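Local coordinates for DNA polymerase III subunit beta (Deinococcus radiodurans, PDB 4TRT), which probably tethers DNA polymerases and other proteins to DNA as a ring-shaped head-to-tail homodimeric sliding clamp, making replication processive, at residues A76-N81 against L96-G101; K8-E13 against F57-V62; L15-R20 against I200-D205. One frame throughout, in Å; residues are numbered along the deposited sequence.

In the fold
Helix 8-21 opens two loops in turn. Its first turns, 8-13, begin contact 2, which closes against 57-62, where strand 52-59 of the eight-stranded sheet gives way to strand 61-63 of the five-stranded one. Meanwhile 15-20, farther along the helix, has opened contact 3, which closes only at 200-205, so contacts 2 and 3 cross. Contact 1 follows contact 2 in series, joining helix 72-81 to strand 95-100 of that five-stranded sheet, and lies wholly within the span of contact 3. The two helices are themselves fastened by V79 against L11 and L15 and by the R80-E19 salt bridge. Contact 3 links the N-terminal and central domains.

Contact 1. Residues A76-N81 against L96-G101; sequences AQIVRN and LSVRSG
One methyl of V98 faces two neighbouring helical residues, I78 and V79, and the contact is a small case of how a helix rests on a β-sheet. V98 directs its side chain from strand 95-100 toward the helix, holding CG1 anti to the backbone N (chi1 -174°). This places the methyl in front of the two branched residues of the helix. I78 also points across the gap, and its branch methyl CG2, not the end of its longer arm, comes within 4.4 Å of V98 CG1. V79 points across the approach to the strand rather than at it and offers a single branch, its CG2 lying 4.5 Å from V98 CG1. The strand methyl is thus approached by one methyl from each of two consecutive helical residues, while the backbones remain well apart, with 7.9 Å between the CA atoms of V79 and V98.

The rest of the core completes the layer. I78 also packs on F105 and L107 of strand 103-108, V98 meets F75, V87, L89 and L107, and V79 reaches L11 and L15 on helix 8-21. On the sheet's other side R99 folds its guanidinium over S97, whose CB lies 3.6 Å above the plane and toward its rim, and R99 forms a salt bridge with E90. The helix also serves the ring: N81 O accepts a hydrogen bond from R263 of the second subunit.

No hydrogen bond or charge links 76-81 with 96-101. The approaches are long for methyl groups and the shared buried surface is only 82 Å², so what this pair adds is presumably dispersion and the exclusion of water, as one part of a larger apolar layer between helix and sheet in the N-terminal domain.

Contact 2. Residues K8-E13 against F57-V62; sequences KKTLNE and FVPAEV
Two first torsions bring T10 and V58 together: V58 sets CG1 anti to its own N (chi1 177°), and T10 has its OG1 swung close to the backbone N (chi1 -37°), which leaves CG2 anti to that N. Both methyls therefore enter the interface, where the first turns of helix 8-21 lie over the end of strand 52-59, an example of the helix-on-sheet packing from which the domains of the sliding clamp fold are built. The axes of 8-13 and 57-59 run almost exactly antiparallel, at 177°, and approach to 8.3 Å.

V58 carries the strand side of the contact. Both branches face the peptide joining T10 to L11 from the strand side, CG1 nearer the nitrogen and CG2 nearer the oxygen. CG1 stands 4.0 Å from L11 N and also touches the methyl of T10, whereas CG2 comes 4.0 Å from T10 O. The strand residue thus rests on main-chain atoms of the helix as well as on a side chain, and the side chains of T10 and V58 lie alongside each other, running opposite ways. P59 extends the contact at its border: its ring carbon CD lies 4.2 Å from T10 CG2, the two side chains crossing at about a right angle, and R223 packs against both residues.

Deeper in, L11 turns its side chain to V6 and L45, while V58 shares both with it, so that the helix and both sheets meet in one apolar core. K8 fixes the start of the helix differently, its NZ donating to the carbonyls of L82 and G84. On the outer face, one turn apart, K9 NZ forms a salt bridge with E13 OE2 at 2.8 Å, meeting that oxygen nearly along its C-O bond.

Contact 3. Residues L15-R20 against I200-D205; sequences LGLLER and IRVLKD
Apolar packing between L17 and V202 lies at the centre of this junction between the N-terminal and central domains. L17 bears CG beside its backbone N (chi1 -67°), which carries the end of the chain out toward helix 193-202. There CD2 meets V202 CG1 at 3.9 Å, the side chains crossing at a slant. The same methyl lies 3.6 Å from R201 O, so the leucine tip spans the R201 carbonyl and a buried valine.

The second kind of contact is between arginines. R20, bent at chi3, brings one face of its guanidinium over the aliphatic stem of R201, with NH2 lying 3.6 Å from R201 CB. L17 CD2 sits in the plane of the R20 group, at its edge, and so joins the two halves of the contact. R201 was modelled in two conformations; in the one described here the guanidinium planes stand 89° apart and R20 NH1 meets the R201 group at its edge, an arrangement doubtful in detail.

A side-chain hydrogen bond on the central-domain side has K204 NZ curling back to L203 O at 3.0 Å, above the carbonyl plane.

Chemically, the domains touch here without a hydrogen bond or salt bridge between the segments: a leucine-valine contact is bordered by positively charged groups. Such a concentration of charge is consistent with the helices of sliding clamps lining the channel around DNA.

Contact 1. Residues A76-N81 against L96-G101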
loop_
_atom_site.group_PDB
_atom_site.type_symbol
_atom_site.label_atom_id
_atom_site.label_comp_id
_atom_site.label_asym_id
_atom_site.label_seq_id
_atom_site.Cartn_x
_atom_site.Cartn_y
_atom_site.Cartn_z
ATOM N N ALA A 76 -8.071 -16.913 -10.126
ATOM C CA ALA A 76 -7.559 -15.618 -10.549
ATOM C C ALA A 76 -6.065 -15.495 -10.258
ATOM O O ALA A 76 -5.300 -14.977 -11.063
ATOM C CB ALA A 76 -8.324 -14.497 -9.849
ATOM N N GLN A 77 -5.661 -15.991 -9.098
ATOM C CA GLN A 77 -4.266 -15.936 -8.687
ATOM C C GLN A 77 -3.385 -16.807 -9.578
ATOM O O GLN A 77 -2.279 -16.417 -9.955
ATOM C CB GLN A 77 -4.151 -16.353 -7.213
ATOM C CG GLN A 77 -2.726 -16.435 -6.674
ATOM C CD GLN A 77 -2.702 -16.817 -5.202
ATOM O OE1 GLN A 77 -3.664 -17.383 -4.686
ATOM N NE2 GLN A 77 -1.611 -16.505 -4.523
ATOM N N ILE A 78 -3.856 -18.012 -9.880
ATOM C CA ILE A 78 -3.107 -18.933 -10.741
ATOM C C ILE A 78 -2.911 -18.310 -12.134
ATOM O O ILE A 78 -1.804 -18.321 -12.685
ATOM C CB ILE A 78 -3.831 -20.287 -10.825
ATOM C CG1 ILE A 78 -3.633 -21.075 -9.525
ATOM C CG2 ILE A 78 -3.374 -21.090 -12.034
ATOM C CD1 ILE A 78 -4.525 -22.316 -9.452
ATOM N N VAL A 79 -3.969 -17.717 -12.673
ATOM C CA VAL A 79 -3.895 -17.136 -14.021
ATOM C C VAL A 79 -2.961 -15.926 -14.034
ATOM O O VAL A 79 -2.115 -15.809 -14.906
ATOM C CB VAL A 79 -5.291 -16.770 -14.566
ATOM C CG1 VAL A 79 -5.197 -16.036 -15.919
ATOM C CG2 VAL A 79 -6.138 -18.019 -14.713
ATOM N N ARG A 80 -3.078 -15.067 -13.030
ATOM C CA ARG A 80 -2.190 -13.926 -12.895
ATOM C C ARG A 80 -0.717 -14.313 -12.868
ATOM O O ARG A 80 0.092 -13.642 -13.488
ATOM C CB ARG A 80 -2.569 -13.178 -11.632
ATOM C CG ARG A 80 -1.671 -12.030 -11.195
ATOM C CD ARG A 80 -2.171 -11.441 -9.885
ATOM N NE ARG A 80 -3.621 -11.336 -9.876
ATOM C CZ ARG A 80 -4.444 -11.820 -8.942
ATOM N NH1 ARG A 80 -4.000 -12.445 -7.859
ATOM N NH2 ARG A 80 -5.747 -11.643 -9.086
ATOM N N ASN A 81 -0.389 -15.405 -12.175
ATOM C CA ASN A 81 0.990 -15.841 -12.007
ATOM C C ASN A 81 1.571 -16.580 -13.213
ATOM O O ASN A 81 2.765 -16.860 -13.246
ATOM C CB ASN A 81 1.109 -16.749 -10.767
ATOM C CG ASN A 81 0.920 -15.998 -9.459
ATOM O OD1 ASN A 81 1.066 -14.773 -9.405
ATOM N ND2 ASN A 81 0.611 -16.734 -8.383
ATOM N N LEU A 96 -10.000 -29.020 -13.424
ATOM C CA LEU A 96 -9.674 -28.022 -14.440
ATOM C C LEU A 96 -8.158 -27.888 -14.595
ATOM O O LEU A 96 -7.448 -27.533 -13.642
ATOM C CB LEU A 96 -10.244 -26.659 -14.082
ATOM C CG LEU A 96 -9.955 -25.553 -15.113
ATOM C CD1 LEU A 96 -10.848 -25.793 -16.324
ATOM C CD2 LEU A 96 -10.153 -24.151 -14.549
ATOM N N SER A 97 -7.664 -28.151 -15.800
ATOM C CA SER A 97 -6.256 -27.951 -16.099
ATOM C C SER A 97 -6.050 -26.544 -16.671
ATOM O O SER A 97 -6.830 -26.087 -17.517
ATOM C CB SER A 97 -5.766 -29.021 -17.067
ATOM O OG SER A 97 -5.796 -30.275 -16.421
ATOM N N VAL A 98 -5.015 -25.855 -16.193
ATOM C CA VAL A 98 -4.716 -24.492 -16.647
ATOM C C VAL A 98 -3.236 -24.500 -17.050
ATOM O O VAL A 98 -2.352 -24.739 -16.194
ATOM C CB VAL A 98 -4.956 -23.453 -15.537
ATOM C CG1 VAL A 98 -4.794 -22.038 -16.072
ATOM C CG2 VAL A 98 -6.328 -23.634 -14.883
ATOM N N ARG A 99 -2.978 -24.326 -18.348
ATOM C CA ARG A 99 -1.660 -24.577 -18.931
ATOM C C ARG A 99 -1.173 -23.398 -19.736
ATOM O O ARG A 99 -1.940 -22.784 -20.477
ATOM C CB ARG A 99 -1.680 -25.782 -19.891
ATOM C CG ARG A 99 -1.929 -27.109 -19.217
ATOM C CD ARG A 99 -1.739 -28.255 -20.193
ATOM N NE ARG A 99 -2.117 -29.509 -19.563
ATOM C CZ ARG A 99 -3.280 -30.141 -19.715
ATOM N NH1 ARG A 99 -4.221 -29.682 -20.524
ATOM N NH2 ARG A 99 -3.485 -31.279 -19.057
ATOM N N SER A 100 0.116 -23.118 -19.601
ATOM C CA SER A 100 0.814 -22.176 -20.476
ATOM C C SER A 100 2.307 -22.515 -20.411
ATOM O O SER A 100 2.886 -22.564 -19.326
ATOM C CB SER A 100 0.577 -20.730 -20.037
ATOM O OG SER A 100 1.172 -19.846 -20.978
ATOM N N GLY A 101 2.892 -22.808 -21.569
ATOM C CA GLY A 101 4.283 -23.231 -21.672
ATOM C C GLY A 101 4.613 -24.384 -20.732
ATOM O O GLY A 101 4.007 -25.443 -20.809
#

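Contact 2. Residues K8-E13 against F57-V62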
loop_
_atom_site.group_PDB
_atom_site.type_symbol
_atom_site.label_atom_id
_atom_site.label_comp_id
_atom_site.label_asym_id
_atom_site.label_seq_id
_atom_site.Cartn_x
_atom_site.Cartn_y
_atom_site.Cartn_z
ATOM N N LYS A 8 -4.273 -14.632 -21.974
ATOM C CA LYS A 8 -4.108 -14.388 -20.546
ATOM C C LYS A 8 -4.585 -12.982 -20.159
ATOM O O LYS A 8 -5.252 -12.820 -19.131
ATOM C CB LYS A 8 -2.662 -14.583 -20.093
ATOM C CG LYS A 8 -2.471 -14.467 -18.585
ATOM C CD LYS A 8 -1.022 -14.635 -18.150
ATOM C CE LYS A 8 -0.173 -13.411 -18.487
ATOM N NZ LYS A 8 1.265 -13.690 -18.299
ATOM N N LYS A 9 -4.233 -11.988 -20.975
ATOM C CA LYS A 9 -4.571 -10.589 -20.713
ATOM C C LYS A 9 -6.072 -10.408 -20.535
ATOM O O LYS A 9 -6.524 -9.762 -19.586
ATOM C CB LYS A 9 -4.079 -9.692 -21.851
ATOM C CG LYS A 9 -4.461 -8.218 -21.690
ATOM C CD LYS A 9 -3.836 -7.350 -22.770
ATOM C CE LYS A 9 -4.658 -6.091 -23.021
ATOM N NZ LYS A 9 -5.124 -5.468 -21.745
ATOM N N THR A 10 -6.845 -11.034 -21.406
ATOM C CA THR A 10 -8.285 -10.870 -21.386
ATOM C C THR A 10 -8.887 -11.651 -20.225
ATOM O O THR A 10 -9.788 -11.161 -19.542
ATOM C CB THR A 10 -8.922 -11.311 -22.722
ATOM O OG1 THR A 10 -8.067 -10.960 -23.820
ATOM C CG2 THR A 10 -10.222 -10.586 -22.933
ATOM N N LEU A 11 -8.398 -12.861 -19.995
ATOM C CA LEU A 11 -8.887 -13.660 -18.876
ATOM C C LEU A 11 -8.569 -12.979 -17.544
ATOM O O LEU A 11 -9.393 -12.983 -16.638
ATOM C CB LEU A 11 -8.322 -15.075 -18.926
ATOM C CG LEU A 11 -8.811 -16.104 -17.889
ATOM C CD1 LEU A 11 -10.322 -16.383 -17.929
ATOM C CD2 LEU A 11 -8.021 -17.365 -18.150
ATOM N N ASN A 12 -7.368 -12.407 -17.425
ATOM C CA ASN A 12 -6.996 -11.603 -16.251
ATOM C C ASN A 12 -7.947 -10.465 -15.988
ATOM O O ASN A 12 -8.299 -10.201 -14.828
ATOM C CB ASN A 12 -5.599 -10.985 -16.400
ATOM C CG ASN A 12 -4.500 -11.886 -15.943
ATOM O OD1 ASN A 12 -4.723 -12.867 -15.219
ATOM N ND2 ASN A 12 -3.272 -11.545 -16.344
ATOM N N GLU A 13 -8.336 -9.754 -17.036
ATOM C CA GLU A 13 -9.246 -8.619 -16.867
ATOM C C GLU A 13 -10.571 -9.065 -16.298
ATOM O O GLU A 13 -11.063 -8.468 -15.351
ATOM C CB GLU A 13 -9.483 -7.884 -18.179
ATOM C CG GLU A 13 -8.340 -6.977 -18.568
ATOM C CD GLU A 13 -8.609 -6.230 -19.857
ATOM O OE1 GLU A 13 -9.771 -5.796 -20.065
ATOM O OE2 GLU A 13 -7.659 -6.086 -20.653
ATOM N N PHE A 57 -17.842 -11.523 -20.127
ATOM C CA PHE A 57 -17.543 -12.364 -21.278
ATOM C C PHE A 57 -16.068 -12.244 -21.672
ATOM O O PHE A 57 -15.542 -11.140 -21.802
ATOM C CB PHE A 57 -18.423 -11.973 -22.458
ATOM C CG PHE A 57 -18.151 -12.769 -23.707
ATOM C CD1 PHE A 57 -18.636 -14.063 -23.835
ATOM C CD2 PHE A 57 -17.436 -12.219 -24.762
ATOM C CE1 PHE A 57 -18.401 -14.802 -24.987
ATOM C CE2 PHE A 57 -17.201 -12.953 -25.919
ATOM C CZ PHE A 57 -17.684 -14.245 -26.027
ATOM N N VAL A 58 -15.415 -13.385 -21.879
ATOM C CA VAL A 58 -14.050 -13.428 -22.352
ATOM C C VAL A 58 -14.011 -14.222 -23.663
ATOM O O VAL A 58 -14.289 -15.426 -23.665
ATOM C CB VAL A 58 -13.128 -14.080 -21.301
ATOM C CG1 VAL A 58 -11.704 -14.187 -21.824
ATOM C CG2 VAL A 58 -13.185 -13.282 -19.991
ATOM N N PRO A 59 -13.657 -13.561 -24.783
ATOM C CA PRO A 59 -13.558 -14.296 -26.047
ATOM C C PRO A 59 -12.554 -15.433 -25.985
ATOM O O PRO A 59 -11.496 -15.290 -25.367
ATOM C CB PRO A 59 -13.102 -13.220 -27.052
ATOM C CG PRO A 59 -13.637 -11.946 -26.491
ATOM C CD PRO A 59 -13.557 -12.101 -24.987
ATOM N N ALA A 60 -12.904 -16.560 -26.594
ATOM C CA ALA A 60 -12.068 -17.746 -26.561
ATOM C C ALA A 60 -12.493 -18.717 -27.632
ATOM O O ALA A 60 -13.616 -18.656 -28.128
ATOM C CB ALA A 60 -12.186 -18.427 -25.192
ATOM N N GLU A 61 -11.603 -19.640 -27.973
ATOM C CA GLU A 61 -11.976 -20.748 -28.826
ATOM C C GLU A 61 -12.207 -21.943 -27.935
ATOM O O GLU A 61 -11.311 -22.344 -27.204
ATOM C CB GLU A 61 -10.889 -21.015 -29.863
ATOM C CG GLU A 61 -10.643 -19.741 -30.654
ATOM C CD GLU A 61 -10.063 -19.963 -32.028
ATOM O OE1 GLU A 61 -9.641 -21.104 -32.322
ATOM O OE2 GLU A 61 -10.047 -18.981 -32.819
ATOM N N VAL A 62 -13.411 -22.503 -28.005
ATOM C CA VAL A 62 -13.822 -23.579 -27.118
ATOM C C VAL A 62 -14.294 -24.799 -27.923
ATOM O O VAL A 62 -15.009 -24.659 -28.913
ATOM C CB VAL A 62 -14.973 -23.139 -26.199
ATOM C CG1 VAL A 62 -15.328 -24.264 -25.233
ATOM C CG2 VAL A 62 -14.618 -21.870 -25.408
#

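Contact 3. Residues L15-R20 against I200-D205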
loop_
_atom_site.group_PDB
_atom_site.type_symbol
_atom_site.label_atom_id
_atom_site.label_comp_id
_atom_site.label_asym_id
_atom_site.label_seq_id
_atom_site.Cartn_x
_atom_site.Cartn_y
_atom_site.Cartn_z
ATOM N N LEU A 15 -11.322 -11.947 -14.671
ATOM C CA LEU A 15 -11.170 -12.547 -13.353
ATOM C C LEU A 15 -10.910 -11.498 -12.288
ATOM O O LEU A 15 -11.381 -11.642 -11.151
ATOM C CB LEU A 15 -10.047 -13.590 -13.343
ATOM C CG LEU A 15 -10.312 -14.885 -14.100
ATOM C CD1 LEU A 15 -9.036 -15.728 -14.177
ATOM C CD2 LEU A 15 -11.454 -15.666 -13.460
ATOM N N GLY A 16 -10.173 -10.458 -12.660
ATOM C CA GLY A 16 -9.917 -9.320 -11.781
ATOM C C GLY A 16 -11.198 -8.619 -11.352
ATOM O O GLY A 16 -11.342 -8.218 -10.189
ATOM N N LEU A 17 -12.129 -8.466 -12.288
ATOM C CA LEU A 17 -13.412 -7.848 -11.975
ATOM C C LEU A 17 -14.230 -8.757 -11.057
ATOM O O LEU A 17 -14.804 -8.295 -10.074
ATOM C CB LEU A 17 -14.193 -7.526 -13.259
ATOM C CG LEU A 17 -13.640 -6.445 -14.202
ATOM C CD1 LEU A 17 -14.448 -6.427 -15.499
ATOM C CD2 LEU A 17 -13.602 -5.047 -13.586
ATOM N N LEU A 18 -14.276 -10.047 -11.377
ATOM C CA LEU A 18 -15.090 -10.991 -10.619
ATOM C C LEU A 18 -14.549 -11.252 -9.221
ATOM O O LEU A 18 -15.319 -11.366 -8.277
ATOM C CB LEU A 18 -15.258 -12.312 -11.372
ATOM C CG LEU A 18 -16.404 -12.169 -12.360
ATOM C CD1 LEU A 18 -16.197 -13.002 -13.603
ATOM C CD2 LEU A 18 -17.736 -12.451 -11.677
ATOM N N GLU A 19 -13.228 -11.297 -9.072
ATOM C CA GLU A 19 -12.650 -11.559 -7.762
ATOM C C GLU A 19 -12.870 -10.413 -6.770
ATOM O O GLU A 19 -12.873 -10.641 -5.563
ATOM C CB GLU A 19 -11.166 -11.932 -7.860
ATOM C CG GLU A 19 -10.192 -10.778 -7.895
ATOM C CD GLU A 19 -8.740 -11.233 -7.876
ATOM O OE1 GLU A 19 -7.918 -10.583 -8.540
ATOM O OE2 GLU A 19 -8.404 -12.224 -7.198
ATOM N N ARG A 20 -13.073 -9.196 -7.259
ATOM C CA ARG A 20 -13.402 -8.097 -6.350
ATOM C C ARG A 20 -14.846 -8.156 -5.828
ATOM O O ARG A 20 -15.105 -7.646 -4.754
ATOM C CB ARG A 20 -13.083 -6.722 -6.943
ATOM C CG ARG A 20 -11.604 -6.356 -6.838
ATOM C CD ARG A 20 -11.343 -5.019 -7.497
ATOM N NE ARG A 20 -11.935 -4.969 -8.838
ATOM C CZ ARG A 20 -11.907 -3.908 -9.638
ATOM N NH1 ARG A 20 -11.268 -2.801 -9.272
ATOM N NH2 ARG A 20 -12.508 -3.970 -10.821
ATOM N N ILE A 200 -18.719 1.636 -10.472
ATOM C CA ILE A 200 -17.533 2.415 -10.780
ATOM C C ILE A 200 -16.369 1.513 -11.196
ATOM O O ILE A 200 -15.629 1.845 -12.110
ATOM C CB ILE A 200 -17.127 3.327 -9.597
ATOM C CG1 ILE A 200 -18.150 4.440 -9.418
ATOM C CG2 ILE A 200 -15.735 3.938 -9.806
ATOM C CD1 ILE A 200 -18.003 5.173 -8.101
ATOM N N ARG A 201 -16.224 0.371 -10.542
ATOM C CA ARG A 201 -15.122 -0.530 -10.855
ATOM C C ARG A 201 -15.249 -1.220 -12.214
ATOM O O ARG A 201 -14.243 -1.632 -12.775
ATOM C CB ARG A 201 -14.964 -1.549 -9.738
ATOM C CG ARG A 201 -14.430 -0.881 -8.474
ATOM C CD ARG A 201 -14.494 -1.756 -7.237
ATOM N NE ARG A 201 -14.068 -1.008 -6.059
ATOM C CZ ARG A 201 -12.798 -0.841 -5.700
ATOM N NH1 ARG A 201 -11.832 -1.376 -6.426
ATOM N NH2 ARG A 201 -12.496 -0.140 -4.615
ATOM N N VAL A 202 -16.463 -1.320 -12.759
ATOM C CA VAL A 202 -16.663 -2.008 -14.061
ATOM C C VAL A 202 -16.983 -1.102 -15.258
ATOM O O VAL A 202 -16.789 -1.507 -16.399
ATOM C CB VAL A 202 -17.730 -3.130 -13.983
ATOM C CG1 VAL A 202 -17.384 -4.159 -12.908
ATOM C CG2 VAL A 202 -19.116 -2.573 -13.776
ATOM N N LEU A 203 -17.494 0.097 -15.022
ATOM C CA LEU A 203 -17.871 0.975 -16.130
ATOM C C LEU A 203 -16.623 1.471 -16.860
ATOM O O LEU A 203 -15.631 1.814 -16.239
ATOM C CB LEU A 203 -18.684 2.175 -15.625
ATOM C CG LEU A 203 -20.126 1.872 -15.204
ATOM C CD1 LEU A 203 -20.691 2.993 -14.337
ATOM C CD2 LEU A 203 -20.990 1.636 -16.441
ATOM N N LYS A 204 -16.676 1.483 -18.186
ATOM C CA LYS A 204 -15.606 2.069 -19.005
ATOM C C LYS A 204 -16.219 3.014 -20.029
ATOM O O LYS A 204 -17.437 3.073 -20.161
ATOM C CB LYS A 204 -14.797 0.969 -19.693
ATOM C CG LYS A 204 -13.931 0.138 -18.751
ATOM C CD LYS A 204 -12.681 0.880 -18.290
ATOM C CE LYS A 204 -12.095 0.282 -17.012
ATOM N NZ LYS A 204 -12.986 0.471 -15.827
ATOM N N ASP A 205 -15.384 3.777 -20.728
ATOM C CA ASP A 205 -15.861 4.609 -21.837
ATOM C C ASP A 205 -16.605 3.753 -22.859
ATOM O O ASP A 205 -16.213 2.617 -23.140
ATOM C CB ASP A 205 -14.691 5.326 -22.535
ATOM C CG ASP A 205 -14.166 6.511 -21.747
ATOM O OD1 ASP A 205 -14.841 6.955 -20.793
ATOM O OD2 ASP A 205 -13.076 7.012 -22.091
#